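Local coordinates for protein beta-phosphoglucomutase (Clostridium difficile, PDB 4GIB) that probably interconverts beta-D-glucose 1-phosphate and beta-D-glucose 6-phosphate as a magnesium-dependent phosphomutase of the HAD-like hydrolase superfamily, at residues 124-127 with 128-132; 144-147 with 148-152. One frame throughout, in Å; residues are numbered along the deposited sequence.

Contact 1: 124-127 with 128-132; sequences LLID and VKSNN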
loop_
_atom_site.group_PDB
_atom_site.type_symbol
_atom_site.label_atom_id
_atom_site.label_comp_id
_atom_site.label_asym_id
_atom_site.label_seq_id
_atom_site.Cartn_x
_atom_site.Cartn_y
_atom_site.Cartn_z
ATOM N N LEU A 124 -11.000 12.113 -6.041
ATOM C CA LEU A 124 -10.954 12.042 -4.581
ATOM C C LEU A 124 -9.828 12.931 -4.081
ATOM O O LEU A 124 -10.037 13.768 -3.207
ATOM C CB LEU A 124 -10.735 10.610 -4.076
ATOM C CG LEU A 124 -10.805 10.454 -2.547
ATOM C CD1 LEU A 124 -12.197 10.865 -2.028
ATOM C CD2 LEU A 124 -10.481 9.050 -2.109
ATOM N N LEU A 125 -8.638 12.758 -4.636
ATOM C CA LEU A 125 -7.476 13.559 -4.208
ATOM C C LEU A 125 -7.802 15.056 -4.224
ATOM O O LEU A 125 -7.495 15.762 -3.274
ATOM C CB LEU A 125 -6.245 13.246 -5.060
ATOM C CG LEU A 125 -5.642 11.839 -4.902
ATOM C CD1 LEU A 125 -4.535 11.619 -5.920
ATOM C CD2 LEU A 125 -5.125 11.580 -3.476
ATOM N N ILE A 126 -8.446 15.532 -5.288
ATOM C CA ILE A 126 -8.858 16.936 -5.368
ATOM C C ILE A 126 -9.813 17.339 -4.232
ATOM O O ILE A 126 -9.539 18.297 -3.504
ATOM C CB ILE A 126 -9.559 17.236 -6.700
ATOM C CG1 ILE A 126 -8.574 17.062 -7.863
ATOM C CG2 ILE A 126 -10.146 18.626 -6.680
ATOM C CD1 ILE A 126 -7.313 17.790 -7.680
ATOM N N ASP A 127 -10.925 16.613 -4.090
ATOM C CA ASP A 127 -11.908 16.907 -3.036
ATOM C C ASP A 127 -11.328 16.882 -1.613
ATOM O O ASP A 127 -11.735 17.676 -0.772
ATOM C CB ASP A 127 -13.111 15.950 -3.116
ATOM C CG ASP A 127 -13.980 16.199 -4.339
ATOM O OD1 ASP A 127 -13.912 17.307 -4.921
ATOM O OD2 ASP A 127 -14.745 15.290 -4.716
ATOM N N VAL A 128 -10.415 15.965 -1.326
ATOM C CA VAL A 128 -9.808 15.927 0.000
ATOM C C VAL A 128 -9.108 17.255 0.245
ATOM O O VAL A 128 -9.299 17.892 1.284
ATOM C CB VAL A 128 -8.801 14.773 0.142
ATOM C CG1 VAL A 128 -7.994 14.902 1.429
ATOM C CG2 VAL A 128 -9.523 13.437 0.091
ATOM N N LYS A 129 -8.333 17.675 -0.752
ATOM C CA LYS A 129 -7.580 18.907 -0.706
ATOM C C LYS A 129 -8.503 20.135 -0.560
ATOM O O LYS A 129 -8.180 21.055 0.191
ATOM C CB LYS A 129 -6.710 19.005 -1.968
ATOM C CG LYS A 129 -5.435 19.852 -1.854
ATOM C CD LYS A 129 -5.669 21.337 -1.743
ATOM C CE LYS A 129 -4.332 22.078 -1.793
ATOM N NZ LYS A 129 -4.494 23.557 -1.693
ATOM N N SER A 130 -9.648 20.142 -1.248
ATOM C CA SER A 130 -10.606 21.272 -1.160
ATOM C C SER A 130 -11.291 21.344 0.192
ATOM O O SER A 130 -11.860 22.365 0.548
ATOM C CB SER A 130 -11.690 21.163 -2.221
ATOM O OG SER A 130 -11.128 21.151 -3.498
ATOM N N ASN A 131 -11.285 20.245 0.927
ATOM C CA ASN A 131 -11.861 20.233 2.255
ATOM C C ASN A 131 -10.778 20.447 3.306
ATOM O O ASN A 131 -10.973 20.124 4.479
ATOM C CB ASN A 131 -12.648 18.946 2.480
ATOM C CG ASN A 131 -13.985 18.965 1.777
ATOM O OD1 ASN A 131 -14.124 18.468 0.665
ATOM N ND2 ASN A 131 -14.961 19.599 2.396
ATOM N N ASN A 132 -9.649 21.016 2.872
ATOM C CA ASN A 132 -8.515 21.335 3.755
ATOM C C ASN A 132 -8.111 20.154 4.632
ATOM O O ASN A 132 -8.014 20.283 5.847
ATOM C CB ASN A 132 -8.831 22.573 4.608
ATOM C CG ASN A 132 -9.081 23.835 3.758
ATOM O OD1 ASN A 132 -8.827 23.853 2.550
ATOM N ND2 ASN A 132 -9.581 24.888 4.393
#
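Ser130 turns its OG back beside its own backbone N (chi1 -59°), which lets the hydroxyl reach Ile126 O one helical turn earlier at 3.3 Å from OG. This is the C-terminal end of helix 121-130, closed by a Schellman motif in which Asn132, at positive phi, is the C-prime residue; asparagine is among the residue types that adopt such backbone angles most readily. Ile126 O thus accepts twice: Ser130 N lies in the carbonyl plane at 2.9 Å, whereas the hydroxyl sits well above that plane, not on a lone pair. A small hydroxyl suits this last, exposed turn, where it can share a carbonyl already engaged by the backbone. On the buried side, Val128 sends CG2 beside its backbone N and back over the preceding turn, where it meets Leu124 CG at 4.2 Å, the two side chains crossing at a slant. Their branched, apolar ends suit a face laid on the parallel sheet: Val128 touches Phe29 and Ile135, while Leu124 reaches Phe31 and also Phe234 and Ile237 of helix 234-247. Between the same two residues the backbone bond is almost straight, Val128 N to Leu124 O being 2.9 Å with an N-H...O angle of 165°.

Contact 2: 144-147 with 148-152; sequences AINV and LNHLG
Asn146 O is gripped twice by His150, once by the side chain and once by the backbone. The imidazole bond is the shorter, 2.8 Å from ND1 to Asn146 O, and runs nearly straight at 169°; the oxygen lies close to the ring plane, at the ring edge, and since a carbonyl can only accept, ND1 must carry the proton. His150 N follows at 3.2 Å from the same oxygen, and the two donors approach from opposite faces of the carbonyl plane. With CG beside its own backbone N (chi1 -80°), the histidine folds back along the helix, which is what delivers ND1 to the carbonyl four residues earlier. The Asn146 side chain crosses that of His150 at a slant, its amide plane turned 69° from the imidazole, and OD1 comes within 2.9 Å of His150 CE1. Asn146 ND2 is hydrogen-bonded to Asp110 OD1, and Asp110 also touches His150, so this polar corner joins the helix to the chain just beyond helix 91-109. Helix 144-151 is the crossover of a beta-alpha-beta unit between strands 134-137 and 159-160 of the Rossmann-like HAD core, and Gly152, at positive phi, is the C-prime residue of its closing Schellman motif, where a side chain would run into the carbonyl O of the residue before. Toward the protein interior, Val147 and Leu151 lie alongside each other, CG1 of the valine 4.1 Å from CD1 of the leucine; such apolar chains suit the side that meets helix 33-37. Val147 and Leu148 press on Leu33 there, a predicted substrate-binding residue, and Ala144, a single methyl, touches both Leu33 and Leu137.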
loop_
_atom_site.group_PDB
_atom_site.type_symbol
_atom_site.label_atom_id
_atom_site.label_comp_id
_atom_site.label_asym_id
_atom_site.label_seq_id
_atom_site.Cartn_x
_atom_site.Cartn_y
_atom_site.Cartn_z
ATOM N N ALA A 144 7.891 3.942 -4.226
ATOM C CA ALA A 144 6.623 4.654 -4.243
ATOM C C ALA A 144 6.737 6.042 -4.875
ATOM O O ALA A 144 5.864 6.444 -5.649
ATOM C CB ALA A 144 6.045 4.733 -2.839
ATOM N N ILE A 145 7.812 6.756 -4.544
ATOM C CA ILE A 145 8.066 8.102 -5.072
ATOM C C ILE A 145 8.174 8.045 -6.608
ATOM O O ILE A 145 7.479 8.778 -7.320
ATOM C CB ILE A 145 9.338 8.735 -4.433
ATOM C CG1 ILE A 145 9.118 8.960 -2.927
ATOM C CG2 ILE A 145 9.697 10.104 -5.100
ATOM C CD1 ILE A 145 10.263 9.679 -2.226
ATOM N N ASN A 146 9.013 7.144 -7.107
ATOM C CA ASN A 146 9.162 6.955 -8.548
ATOM C C ASN A 146 7.788 6.728 -9.212
ATOM O O ASN A 146 7.479 7.312 -10.247
ATOM C CB ASN A 146 10.116 5.774 -8.835
ATOM C CG ASN A 146 10.509 5.663 -10.322
ATOM O OD1 ASN A 146 10.485 6.650 -11.056
ATOM N ND2 ASN A 146 10.889 4.461 -10.752
ATOM N N VAL A 147 6.946 5.908 -8.595
ATOM C CA VAL A 147 5.636 5.613 -9.172
ATOM C C VAL A 147 4.708 6.838 -9.199
ATOM O O VAL A 147 4.073 7.109 -10.220
ATOM C CB VAL A 147 4.945 4.458 -8.442
ATOM C CG1 VAL A 147 3.540 4.231 -9.021
ATOM C CG2 VAL A 147 5.785 3.197 -8.534
ATOM N N LEU A 148 4.620 7.569 -8.090
ATOM C CA LEU A 148 3.792 8.788 -8.049
ATOM C C LEU A 148 4.227 9.829 -9.078
ATOM O O LEU A 148 3.382 10.557 -9.618
ATOM C CB LEU A 148 3.810 9.442 -6.670
ATOM C CG LEU A 148 3.230 8.637 -5.518
ATOM C CD1 LEU A 148 3.324 9.455 -4.249
ATOM C CD2 LEU A 148 1.811 8.214 -5.810
ATOM N N ASN A 149 5.530 9.933 -9.326
ATOM C CA ASN A 149 6.024 10.893 -10.321
ATOM C C ASN A 149 5.616 10.499 -11.750
ATOM O O ASN A 149 5.291 11.358 -12.551
ATOM C CB ASN A 149 7.529 11.134 -10.175
ATOM C CG ASN A 149 7.851 12.123 -9.029
ATOM O OD1 ASN A 149 8.370 11.730 -7.989
ATOM N ND2 ASN A 149 7.493 13.400 -9.216
ATOM N N HIS A 150 5.623 9.201 -12.043
ATOM C CA HIS A 150 5.137 8.673 -13.338
ATOM C C HIS A 150 3.621 8.866 -13.518
ATOM O O HIS A 150 3.138 9.095 -14.634
ATOM C CB HIS A 150 5.470 7.192 -13.453
ATOM C CG HIS A 150 6.879 6.931 -13.856
ATOM N ND1 HIS A 150 7.906 6.813 -12.947
ATOM C CD2 HIS A 150 7.440 6.798 -15.082
ATOM C CE1 HIS A 150 9.035 6.573 -13.596
ATOM N NE2 HIS A 150 8.780 6.573 -14.892
ATOM N N LEU A 151 2.879 8.734 -12.415
ATOM C CA LEU A 151 1.450 8.971 -12.427
ATOM C C LEU A 151 1.207 10.472 -12.586
ATOM O O LEU A 151 0.183 10.888 -13.125
ATOM C CB LEU A 151 0.818 8.509 -11.132
ATOM C CG LEU A 151 0.842 7.023 -10.819
ATOM C CD1 LEU A 151 0.441 6.816 -9.368
ATOM C CD2 LEU A 151 -0.060 6.255 -11.794
ATOM N N GLY A 152 2.163 11.270 -12.113
ATOM C CA GLY A 152 2.099 12.743 -12.203
ATOM C C GLY A 152 1.399 13.427 -11.034
ATOM O O GLY A 152 1.080 14.607 -11.113
#

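From the N terminus, the chain first lays down strand 28-31 and helix 33-37, which later serve as packing surfaces for contact 1 and contact 2 respectively. Contact 1 then spans the end of helix 121-130, and contact 2 follows in series on helix 144-151, with strand 134-137 between them. Each is local to one helix and closes no long loop; they neither nest nor cross. Their centres lie 19 Å apart and their nearest atoms about 7 Å apart, without touching. Strand 134-137 is shared: Ile135 meets contact 1 and Leu137 contact 2. Beyond it, contact 1 leans on helix 234-247, whereas contact 2 faces helices 33-37 and 91-109.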